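Local coordinates for ABC transporter (Caldanaerobius, PDB 4G68), which probably serves as the extracellular solute-binding component of an ABC transporter, capturing sugars released from xylan for import into the cell, at residues Ala273-Gly278 with Ala283-Asp288; Met349-Ala354 with Asp363-Ser368; Gln243-Val246 with Ala250-Ser253; Gly254-Thr259 with Leu411-Ile416. One frame throughout, in Å; residues are numbered along the deposited sequence.

Interaction 1. Residues Ala273-Gly278 with Ala283-Asp288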
loop_
_atom_site.group_PDB
_atom_site.type_symbol
_atom_site.label_atom_id
_atom_site.label_comp_id
_atom_site.label_asym_id
_atom_site.label_seq_id
_atom_site.Cartn_x
_atom_site.Cartn_y
_atom_site.Cartn_z
ATOM N N ALA C 273 -4.555 -19.014 -7.864
ATOM C CA ALA C 273 -3.503 -19.566 -6.917
ATOM C C ALA C 273 -2.925 -18.514 -5.963
ATOM O O ALA C 273 -2.842 -18.792 -4.740
ATOM C CB ALA C 273 -2.343 -20.188 -7.700
ATOM N N MET C 274 -2.503 -17.353 -6.546
ATOM C CA MET C 274 -1.756 -16.273 -5.904
ATOM C C MET C 274 -2.265 -14.853 -6.188
ATOM O O MET C 274 -3.106 -14.632 -7.063
ATOM C CB MET C 274 -0.207 -16.334 -6.197
ATOM C CG MET C 274 0.446 -17.723 -6.113
ATOM S SD MET C 274 2.155 -17.879 -6.712
ATOM C CE MET C 274 3.117 -17.345 -5.303
ATOM N N TYR C 275 -1.870 -13.931 -5.285
ATOM C CA TYR C 275 -2.098 -12.465 -5.410
ATOM C C TYR C 275 -0.910 -11.847 -4.786
ATOM O O TYR C 275 -0.446 -12.314 -3.718
ATOM C CB TYR C 275 -3.190 -12.080 -4.539
ATOM C CG TYR C 275 -3.641 -10.681 -4.571
ATOM C CD1 TYR C 275 -4.740 -10.308 -5.356
ATOM C CD2 TYR C 275 -3.069 -9.712 -3.703
ATOM C CE1 TYR C 275 -5.197 -8.999 -5.360
ATOM C CE2 TYR C 275 -3.537 -8.405 -3.717
ATOM C CZ TYR C 275 -4.592 -8.043 -4.533
ATOM O OH TYR C 275 -5.029 -6.711 -4.548
ATOM N N PHE C 276 -0.459 -10.748 -5.383
ATOM C CA PHE C 276 0.600 -10.036 -4.752
ATOM C C PHE C 276 0.287 -8.555 -4.558
ATOM O O PHE C 276 -0.138 -7.868 -5.452
ATOM C CB PHE C 276 1.901 -10.221 -5.539
ATOM C CG PHE C 276 3.018 -9.421 -4.996
ATOM C CD1 PHE C 276 3.723 -9.870 -3.893
ATOM C CD2 PHE C 276 3.344 -8.182 -5.557
ATOM C CE1 PHE C 276 4.728 -9.115 -3.327
ATOM C CE2 PHE C 276 4.339 -7.411 -4.976
ATOM C CZ PHE C 276 5.029 -7.880 -3.896
ATOM N N GLY C 277 0.484 -8.067 -3.350
ATOM C CA GLY C 277 0.198 -6.676 -3.242
ATOM C C GLY C 277 0.465 -6.197 -1.873
ATOM O O GLY C 277 1.388 -6.690 -1.191
ATOM N N GLY C 278 -0.310 -5.197 -1.508
ATOM C CA GLY C 278 -0.215 -4.626 -0.179
ATOM C C GLY C 278 -0.837 -5.519 0.888
ATOM O O GLY C 278 -1.810 -6.288 0.646
ATOM N N ALA C 283 -7.638 -7.843 4.260
ATOM C CA ALA C 283 -9.018 -7.803 4.794
ATOM C C ALA C 283 -10.036 -8.315 3.786
ATOM O O ALA C 283 -10.998 -8.913 4.201
ATOM C CB ALA C 283 -9.406 -6.389 5.260
ATOM N N ALA C 284 -9.788 -8.114 2.479
ATOM C CA ALA C 284 -10.707 -8.651 1.413
ATOM C C ALA C 284 -10.759 -10.172 1.421
ATOM O O ALA C 284 -11.692 -10.766 0.860
ATOM C CB ALA C 284 -10.303 -8.153 0.026
ATOM N N PHE C 285 -9.749 -10.806 2.018
ATOM C CA PHE C 285 -9.659 -12.290 1.969
ATOM C C PHE C 285 -10.162 -12.917 3.276
ATOM O O PHE C 285 -10.733 -14.028 3.278
ATOM C CB PHE C 285 -8.231 -12.818 1.595
ATOM C CG PHE C 285 -7.550 -12.033 0.484
ATOM C CD1 PHE C 285 -8.286 -11.478 -0.548
ATOM C CD2 PHE C 285 -6.144 -11.909 0.450
ATOM C CE1 PHE C 285 -7.659 -10.784 -1.566
ATOM C CE2 PHE C 285 -5.515 -11.229 -0.560
ATOM C CZ PHE C 285 -6.270 -10.672 -1.591
ATOM N N VAL C 286 -9.967 -12.189 4.380
ATOM C CA VAL C 286 -10.216 -12.742 5.702
ATOM C C VAL C 286 -11.235 -11.941 6.527
ATOM O O VAL C 286 -11.651 -12.379 7.613
ATOM C CB VAL C 286 -8.881 -12.938 6.450
ATOM C CG1 VAL C 286 -7.958 -13.830 5.618
ATOM C CG2 VAL C 286 -8.173 -11.606 6.754
ATOM N N SER C 287 -11.647 -10.786 6.021
ATOM C CA SER C 287 -12.644 -10.019 6.756
ATOM C C SER C 287 -13.934 -9.778 5.992
ATOM O O SER C 287 -14.966 -9.652 6.602
ATOM C CB SER C 287 -12.058 -8.679 7.207
ATOM O OG SER C 287 -10.959 -8.895 8.070
ATOM N N ASP C 288 -13.831 -9.645 4.674
ATOM C CA ASP C 288 -14.998 -9.427 3.803
ATOM C C ASP C 288 -15.935 -10.618 3.961
ATOM O O ASP C 288 -15.507 -11.762 3.776
ATOM C CB ASP C 288 -14.516 -9.323 2.354
ATOM C CG ASP C 288 -15.593 -8.875 1.398
ATOM O OD1 ASP C 288 -16.791 -9.167 1.631
ATOM O OD2 ASP C 288 -15.227 -8.231 0.406
#
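A T-shaped aromatic pair, Y275 with F285, joins strand 274-278 of the mixed sheet to the short helix 283-286 that follows it after a four-residue connection. The contact rests on one atom of the phenylalanine: CZ of F285 stands over the centre of the tyrosine ring, 3.8 Å above its plane. From there F285 CZ is almost equally far from several ring carbons, with Y275 CD2 at 4.0 Å. The ring centroids of Y275 and F285 lie 5.2 Å apart and the planes meet at 77°. With CG anti to the backbone N (chi1 -176°) the tyrosine points at the helix, and chi2 near 97° turns a face to F285. In this solute-binding protein of the periplasmic-binding-protein clan, strand 274-278 runs antiparallel to strand 144-160, and Y158 of that strand also meets F285 edge-to-face, as does F267 of helix 260-268. The polar end of the tyrosine is engaged too, its OH being hydrogen-bonded to D281 within the connection. Replacing Y275 with an alanine would probably leave F285 CZ without the ring face it points into and D281 without its hydroxyl mate. Beyond the pair, helix 260-268 supplies T264, which touches both side chains.

Interaction 2. Residues Met349-Ala354 with Asp363-Ser368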
loop_
_atom_site.group_PDB
_atom_site.type_symbol
_atom_site.label_atom_id
_atom_site.label_comp_id
_atom_site.label_asym_id
_atom_site.label_seq_id
_atom_site.Cartn_x
_atom_site.Cartn_y
_atom_site.Cartn_z
ATOM N N MET C 349 -8.324 -0.553 14.439
ATOM C CA MET C 349 -9.266 -1.168 13.510
ATOM C C MET C 349 -8.458 -2.004 12.491
ATOM O O MET C 349 -8.753 -3.168 12.296
ATOM C CB MET C 349 -10.069 -0.082 12.760
ATOM C CG MET C 349 -11.017 -0.635 11.694
ATOM S SD MET C 349 -11.652 0.572 10.517
ATOM C CE MET C 349 -10.281 0.745 9.361
ATOM N N ASP C 350 -7.437 -1.388 11.877
ATOM C CA ASP C 350 -6.596 -1.999 10.798
ATOM C C ASP C 350 -6.026 -3.321 11.278
ATOM O O ASP C 350 -6.112 -4.359 10.594
ATOM C CB ASP C 350 -5.388 -1.079 10.477
ATOM C CG ASP C 350 -5.675 -0.026 9.433
ATOM O OD1 ASP C 350 -6.776 -0.057 8.811
ATOM O OD2 ASP C 350 -4.763 0.858 9.229
ATOM N N TYR C 351 -5.427 -3.263 12.465
ATOM C CA TYR C 351 -4.869 -4.439 13.147
ATOM C C TYR C 351 -5.895 -5.581 13.339
ATOM O O TYR C 351 -5.588 -6.758 13.040
ATOM C CB TYR C 351 -4.292 -4.009 14.494
ATOM C CG TYR C 351 -3.470 -5.066 15.224
ATOM C CD1 TYR C 351 -2.569 -5.882 14.526
ATOM C CD2 TYR C 351 -3.575 -5.222 16.600
ATOM C CE1 TYR C 351 -1.814 -6.843 15.175
ATOM C CE2 TYR C 351 -2.812 -6.176 17.278
ATOM C CZ TYR C 351 -1.935 -6.976 16.560
ATOM O OH TYR C 351 -1.183 -7.915 17.222
ATOM N N LEU C 352 -7.106 -5.228 13.777
ATOM C CA LEU C 352 -8.143 -6.213 14.064
ATOM C C LEU C 352 -8.737 -6.852 12.812
ATOM O O LEU C 352 -8.977 -8.058 12.786
ATOM C CB LEU C 352 -9.257 -5.570 14.889
ATOM C CG LEU C 352 -8.875 -5.352 16.360
ATOM C CD1 LEU C 352 -9.830 -4.380 17.044
ATOM C CD2 LEU C 352 -8.892 -6.715 17.054
ATOM N N ILE C 353 -8.944 -6.044 11.777
ATOM C CA ILE C 353 -9.568 -6.482 10.549
ATOM C C ILE C 353 -8.626 -6.694 9.338
ATOM O O ILE C 353 -9.098 -7.110 8.271
ATOM C CB ILE C 353 -10.808 -5.623 10.210
ATOM C CG1 ILE C 353 -10.400 -4.282 9.585
ATOM C CG2 ILE C 353 -11.671 -5.410 11.471
ATOM C CD1 ILE C 353 -11.592 -3.434 9.148
ATOM N N ALA C 354 -7.331 -6.410 9.501
ATOM C CA ALA C 354 -6.300 -6.647 8.466
ATOM C C ALA C 354 -6.399 -5.745 7.205
ATOM O O ALA C 354 -5.896 -6.077 6.134
ATOM C CB ALA C 354 -6.170 -8.152 8.118
ATOM N N ASP C 363 -1.079 -2.593 22.606
ATOM C CA ASP C 363 -1.193 -3.324 23.898
ATOM C C ASP C 363 -2.628 -3.370 24.427
ATOM O O ASP C 363 -3.027 -4.362 25.048
ATOM C CB ASP C 363 -0.304 -2.670 24.965
ATOM C CG ASP C 363 1.139 -2.547 24.526
ATOM O OD1 ASP C 363 1.831 -3.583 24.404
ATOM O OD2 ASP C 363 1.588 -1.400 24.311
ATOM N N ASN C 364 -3.403 -2.307 24.174
ATOM C CA ASN C 364 -4.830 -2.304 24.523
ATOM C C ASN C 364 -5.702 -3.351 23.826
ATOM O O ASN C 364 -6.862 -3.526 24.252
ATOM C CB ASN C 364 -5.469 -0.918 24.327
ATOM C CG ASN C 364 -5.307 -0.368 22.876
ATOM O OD1 ASN C 364 -6.245 0.108 22.289
ATOM N ND2 ASN C 364 -4.103 -0.369 22.362
ATOM N N ILE C 365 -5.172 -3.999 22.776
ATOM C CA ILE C 365 -5.951 -4.910 21.903
ATOM C C ILE C 365 -5.759 -6.375 22.306
ATOM O O ILE C 365 -4.666 -6.786 22.620
ATOM C CB ILE C 365 -5.579 -4.771 20.380
ATOM C CG1 ILE C 365 -6.009 -3.399 19.795
ATOM C CG2 ILE C 365 -6.229 -5.879 19.541
ATOM C CD1 ILE C 365 -7.363 -2.872 20.247
ATOM N N ASP C 366 -6.842 -7.152 22.264
ATOM C CA ASP C 366 -6.786 -8.580 22.569
ATOM C C ASP C 366 -6.343 -9.352 21.338
ATOM O O ASP C 366 -7.120 -9.528 20.375
ATOM C CB ASP C 366 -8.162 -9.039 23.042
ATOM C CG ASP C 366 -8.211 -10.500 23.463
ATOM O OD1 ASP C 366 -7.188 -11.205 23.578
ATOM O OD2 ASP C 366 -9.362 -10.940 23.681
ATOM N N GLN C 367 -5.091 -9.790 21.402
ATOM C CA GLN C 367 -4.406 -10.558 20.381
ATOM C C GLN C 367 -5.224 -11.746 19.841
ATOM O O GLN C 367 -5.079 -12.099 18.687
ATOM C CB GLN C 367 -3.031 -10.991 20.921
ATOM C CG GLN C 367 -2.140 -11.843 20.009
ATOM C CD GLN C 367 -1.301 -11.037 19.004
ATOM O OE1 GLN C 367 -1.065 -11.501 17.887
ATOM N NE2 GLN C 367 -0.817 -9.855 19.414
ATOM N N SER C 368 -6.102 -12.314 20.665
ATOM C CA SER C 368 -6.891 -13.473 20.284
ATOM C C SER C 368 -8.029 -13.097 19.295
ATOM O O SER C 368 -8.671 -13.976 18.701
ATOM C CB SER C 368 -7.465 -14.109 21.547
ATOM O OG SER C 368 -8.581 -13.362 21.997
#
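L352 and I365 reach toward each other tip to tip, and this small apolar meeting ties the last turn of helix 332-353 to the loop 363-368. The methyl CG2 of I365 does the touching, lying 3.7 Å from L352 CD2. It serves a second neighbour as well, for I365 CG2 is also 4.0 Å from Y351 CD2. Of the two branches at CB of I365, CG2 is anti to the backbone N, and the longer CG1 arm lies beside that N. The tyrosine and isoleucine side chains slide past one another in opposite directions, and the methyl comes obliquely to the ring, near CD2 and CE2. Y351 itself extends with CG opposite its backbone N (chi1 -170°), which carries the hydroxyl out to the loop. There Q367, its chain bent at chi2, brings NE2 within 2.9 Å of Y351 OH; the N-H...O angle of 120° makes this a weak hydrogen bond. The amide arrives at the ring's edge, near its plane, with its own plane turned 70° from that of the ring. With a leucine in place of Y351, the Q367 amide would probably lose its hydroxyl acceptor and be set freer to turn. Around the contact, Y351 also packs on E374 and M378 of helix 372-382, whereas Q367 touches I375 of the same helix. M349 and I353 of helix 332-353 touch helix 52-66, and the loop 363-368 itself lies between strand 357-358 and helix 372-382.

Interaction 3. Residues Gln243-Val246 with Ala250-Ser253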
loop_
_atom_site.group_PDB
_atom_site.type_symbol
_atom_site.label_atom_id
_atom_site.label_comp_id
_atom_site.label_asym_id
_atom_site.label_seq_id
_atom_site.Cartn_x
_atom_site.Cartn_y
_atom_site.Cartn_z
ATOM N N GLN C 243 7.857 -9.282 -17.456
ATOM C CA GLN C 243 7.361 -9.819 -18.769
ATOM C C GLN C 243 7.394 -11.373 -18.841
ATOM O O GLN C 243 6.507 -12.016 -19.444
ATOM C CB GLN C 243 8.059 -9.134 -20.007
ATOM C CG GLN C 243 7.657 -7.640 -20.147
ATOM C CD GLN C 243 7.886 -7.034 -21.536
ATOM O OE1 GLN C 243 7.095 -6.183 -22.051
ATOM N NE2 GLN C 243 8.953 -7.503 -22.179
ATOM N N ASP C 244 8.433 -11.952 -18.240
ATOM C CA ASP C 244 8.521 -13.392 -17.964
ATOM C C ASP C 244 7.266 -13.964 -17.276
ATOM O O ASP C 244 6.725 -15.028 -17.668
ATOM C CB ASP C 244 9.767 -13.647 -17.116
ATOM C CG ASP C 244 11.049 -13.439 -17.921
ATOM O OD1 ASP C 244 10.908 -13.169 -19.128
ATOM O OD2 ASP C 244 12.164 -13.564 -17.363
ATOM N N MET C 245 6.762 -13.253 -16.270
ATOM C CA MET C 245 5.508 -13.676 -15.639
ATOM C C MET C 245 4.353 -13.517 -16.616
ATOM O O MET C 245 3.450 -14.346 -16.651
ATOM C CB MET C 245 5.224 -12.845 -14.366
ATOM C CG MET C 245 6.303 -12.932 -13.281
ATOM S SD MET C 245 5.926 -11.876 -11.854
ATOM C CE MET C 245 4.195 -12.384 -11.523
ATOM N N VAL C 246 4.356 -12.436 -17.397
ATOM C CA VAL C 246 3.284 -12.230 -18.403
ATOM C C VAL C 246 3.266 -13.405 -19.401
ATOM O O VAL C 246 2.230 -14.115 -19.541
ATOM C CB VAL C 246 3.383 -10.860 -19.157
ATOM C CG1 VAL C 246 2.290 -10.746 -20.197
ATOM C CG2 VAL C 246 3.257 -9.666 -18.196
ATOM N N ALA C 250 1.061 -15.845 -16.064
ATOM C CA ALA C 250 0.600 -15.500 -14.709
ATOM C C ALA C 250 -0.813 -14.879 -14.630
ATOM O O ALA C 250 -1.498 -15.071 -13.637
ATOM C CB ALA C 250 1.613 -14.609 -14.022
ATOM N N PHE C 251 -1.261 -14.153 -15.665
ATOM C CA PHE C 251 -2.479 -13.322 -15.544
ATOM C C PHE C 251 -3.597 -13.745 -16.476
ATOM O O PHE C 251 -3.336 -14.167 -17.600
ATOM C CB PHE C 251 -2.152 -11.802 -15.653
ATOM C CG PHE C 251 -0.906 -11.401 -14.837
ATOM C CD1 PHE C 251 -0.954 -11.330 -13.416
ATOM C CD2 PHE C 251 0.336 -11.138 -15.480
ATOM C CE1 PHE C 251 0.200 -11.043 -12.687
ATOM C CE2 PHE C 251 1.470 -10.837 -14.748
ATOM C CZ PHE C 251 1.419 -10.783 -13.364
ATOM N N ASP C 252 -4.836 -13.624 -16.031
ATOM C CA ASP C 252 -5.988 -13.847 -16.900
ATOM C C ASP C 252 -5.907 -12.915 -18.119
ATOM O O ASP C 252 -5.368 -11.817 -18.028
ATOM C CB ASP C 252 -7.287 -13.575 -16.167
ATOM C CG ASP C 252 -7.748 -14.756 -15.305
ATOM O OD1 ASP C 252 -7.671 -15.946 -15.729
ATOM O OD2 ASP C 252 -8.226 -14.476 -14.179
ATOM N N SER C 253 -6.448 -13.346 -19.250
ATOM C CA SER C 253 -6.448 -12.533 -20.480
ATOM C C SER C 253 -6.852 -11.024 -20.280
ATOM O O SER C 253 -6.137 -10.113 -20.706
ATOM C CB SER C 253 -7.307 -13.227 -21.567
ATOM O OG SER C 253 -6.950 -14.614 -21.729
HETATM O O HOH W 1 -0.009 -13.449 -18.070
#
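M245 and A250 are joined by backbone across the end of helix 233-248. The N-H of A250 bonds to M245 O at 2.9 Å, nearly straight at 161° and almost in line with the carbonyl, spanning five residues as the chain leaves the helix. A water makes the next link: it donates to V246 O at 2.8 Å and accepts from F251 N, so the following carbonyl and amide are paired through solvent rather than directly. The remaining contacts are apolar. CB of M245 lies 4.0 Å from CB of A250, while the methionine chain, bent at chi3 (50°), carries its methyl CE to 3.7 Å from F251 CZ. V246 adds its CG2 methyl at the edge of the same ring, 4.1 Å from F251 CE2. Within the loop, A250 CB sits over the centre of one face of that ring. F193, in a neighbouring loop, packs against both M245 and A250. Two successive carbonyls at the helix end are thus satisfied by different means, M245 O by the amide of A250 and V246 O by the water.

Interaction 4. Residues Gly254-Thr259 with Leu411-Ile416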
loop_
_atom_site.group_PDB
_atom_site.type_symbol
_atom_site.label_atom_id
_atom_site.label_comp_id
_atom_site.label_asym_id
_atom_site.label_seq_id
_atom_site.Cartn_x
_atom_site.Cartn_y
_atom_site.Cartn_z
ATOM N N GLY C 254 -7.972 -10.761 -19.619
ATOM C CA GLY C 254 -8.426 -9.364 -19.428
ATOM C C GLY C 254 -7.966 -8.594 -18.183
ATOM O O GLY C 254 -8.623 -7.601 -17.756
ATOM N N PHE C 255 -6.837 -9.009 -17.608
ATOM C CA PHE C 255 -6.374 -8.427 -16.323
ATOM C C PHE C 255 -6.199 -6.910 -16.404
ATOM O O PHE C 255 -6.453 -6.226 -15.417
ATOM C CB PHE C 255 -5.110 -9.150 -15.803
ATOM C CG PHE C 255 -3.824 -8.806 -16.539
ATOM C CD1 PHE C 255 -2.874 -8.021 -15.937
ATOM C CD2 PHE C 255 -3.559 -9.282 -17.822
ATOM C CE1 PHE C 255 -1.700 -7.705 -16.572
ATOM C CE2 PHE C 255 -2.357 -8.983 -18.459
ATOM C CZ PHE C 255 -1.447 -8.179 -17.846
ATOM N N MET C 256 -5.800 -6.386 -17.585
ATOM C CA MET C 256 -5.550 -4.925 -17.752
ATOM C C MET C 256 -6.826 -4.072 -17.659
ATOM O O MET C 256 -6.746 -2.862 -17.396
ATOM C CB MET C 256 -4.706 -4.574 -18.999
ATOM C CG MET C 256 -3.211 -4.775 -18.777
ATOM S SD MET C 256 -2.111 -4.691 -20.196
ATOM C CE MET C 256 -3.066 -5.534 -21.452
ATOM N N GLY C 257 -7.985 -4.710 -17.826
ATOM C CA GLY C 257 -9.298 -4.044 -17.710
ATOM C C GLY C 257 -9.974 -4.167 -16.352
ATOM O O GLY C 257 -11.089 -3.685 -16.165
ATOM N N LEU C 258 -9.301 -4.812 -15.400
ATOM C CA LEU C 258 -9.869 -5.056 -14.092
ATOM C C LEU C 258 -9.135 -4.213 -13.029
ATOM O O LEU C 258 -7.918 -3.897 -13.170
ATOM C CB LEU C 258 -9.881 -6.573 -13.744
ATOM C CG LEU C 258 -11.172 -7.442 -13.761
ATOM C CD1 LEU C 258 -12.111 -7.292 -14.967
ATOM C CD2 LEU C 258 -10.811 -8.911 -13.564
ATOM N N THR C 259 -9.902 -3.811 -12.020
ATOM C CA THR C 259 -9.420 -2.959 -10.915
ATOM C C THR C 259 -8.844 -3.814 -9.795
ATOM O O THR C 259 -8.979 -5.029 -9.825
ATOM C CB THR C 259 -10.550 -2.110 -10.326
ATOM O OG1 THR C 259 -11.523 -2.954 -9.707
ATOM C CG2 THR C 259 -11.214 -1.226 -11.401
ATOM N N LEU C 411 4.831 -2.339 -20.124
ATOM C CA LEU C 411 5.518 -3.621 -19.917
ATOM C C LEU C 411 4.550 -4.806 -19.830
ATOM O O LEU C 411 4.745 -5.829 -20.521
ATOM C CB LEU C 411 6.412 -3.609 -18.660
ATOM C CG LEU C 411 7.720 -2.813 -18.684
ATOM C CD1 LEU C 411 8.343 -2.798 -17.280
ATOM C CD2 LEU C 411 8.706 -3.377 -19.711
ATOM N N PHE C 412 3.535 -4.699 -18.964
ATOM C CA PHE C 412 2.509 -5.765 -18.857
ATOM C C PHE C 412 1.822 -6.032 -20.216
ATOM O O PHE C 412 1.346 -7.170 -20.494
ATOM C CB PHE C 412 1.449 -5.392 -17.842
ATOM C CG PHE C 412 1.834 -5.678 -16.399
ATOM C CD1 PHE C 412 2.351 -4.637 -15.549
ATOM C CD2 PHE C 412 1.717 -6.966 -15.876
ATOM C CE1 PHE C 412 2.672 -4.896 -14.219
ATOM C CE2 PHE C 412 2.029 -7.230 -14.547
ATOM C CZ PHE C 412 2.532 -6.197 -13.714
ATOM N N ALA C 413 1.753 -4.978 -21.029
ATOM C CA ALA C 413 0.921 -4.964 -22.255
ATOM C C ALA C 413 1.744 -5.418 -23.418
ATOM O O ALA C 413 1.235 -5.536 -24.529
ATOM C CB ALA C 413 0.388 -3.569 -22.547
ATOM N N LYS C 414 3.026 -5.658 -23.163
ATOM C CA LYS C 414 3.960 -6.113 -24.202
ATOM C C LYS C 414 4.091 -5.065 -25.326
ATOM O O LYS C 414 4.357 -5.430 -26.484
ATOM C CB LYS C 414 3.506 -7.473 -24.770
ATOM C CG LYS C 414 3.451 -8.617 -23.762
ATOM C CD LYS C 414 4.846 -9.039 -23.317
ATOM C CE LYS C 414 5.463 -9.945 -24.369
ATOM N NZ LYS C 414 6.843 -10.361 -24.020
ATOM N N GLN C 415 3.903 -3.780 -24.963
ATOM C CA GLN C 415 4.021 -2.635 -25.896
ATOM C C GLN C 415 5.357 -1.882 -25.786
ATOM O O GLN C 415 5.736 -1.126 -26.692
ATOM C CB GLN C 415 2.871 -1.652 -25.727
ATOM C CG GLN C 415 1.515 -2.217 -26.091
ATOM C CD GLN C 415 0.384 -1.304 -25.674
ATOM O OE1 GLN C 415 0.531 -0.073 -25.708
ATOM N NE2 GLN C 415 -0.758 -1.906 -25.304
ATOM N N ILE C 416 6.062 -2.069 -24.674
ATOM C CA ILE C 416 7.420 -1.612 -24.578
ATOM C C ILE C 416 8.340 -2.799 -24.272
ATOM O O ILE C 416 7.901 -3.787 -23.677
ATOM C CB ILE C 416 7.511 -0.463 -23.520
ATOM C CG1 ILE C 416 8.815 0.322 -23.670
ATOM C CG2 ILE C 416 7.254 -0.952 -22.090
ATOM C CD1 ILE C 416 8.699 1.745 -23.185
#
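F255 and M256 meet F412 and A413 where the short 3-10 segment around 255-257 packs against the C-terminal end of helix 398-412. That helix closes with a Schellman motif, K414 taking up positive phi just after it, while the 3-10 turn lies in the loop between helices 233-248 and 260-268. G254 O accepts from G257 N at 3.0 Å. F255 follows, and its CG lies between the backbone N and the carbonyl carbon (chi1 75°), a crowded position that directs the ring at the helix end. CE1 leads: F255 CE1 is 3.6 Å from F412 CD2, which lies at the edge of the F255 ring. The two side chains cross at about a right angle, and the rings of F255 and F412 meet obliquely, planes at 62° and centroids 5.9 Å apart. F412 O is also found at the edge of the F255 ring, in its plane. The F255 ring is further confined by F251, which stacks with it, and by M256, whose CG lies above one face toward the rim. M256 comes next and, though exposed, reaches the helix end with its chain bent at chi3. Beyond G257 and L258, T259 turns to the next element, its OG1 capping E262 N at the start of helix 260-268. Just past the end of helix 398-412, A413 receives the thioether, with M256 SD 3.6 Å from A413 CB.

Interactions 3 and 4 belong together: their centres are about 9 Å apart, and F251 and V246 of the one touch F412 of the other, so the ends of helices 233-248 and 398-412 share one patch of largely apolar packing. Interactions 1 and 3 are buried, 2 and 4 only partly so. Interaction 1 depends on a single ring pair, whereas only interaction 3 adds a direct backbone bond and a bridging water. Interaction 2 mixes methyl contacts with a weak side-chain bond. It adjoins interaction 1, where S287 OG probably bonds to I353 O, yet its centre lies about 37 Å from that of interaction 4, on the opposite side of the chain's centre.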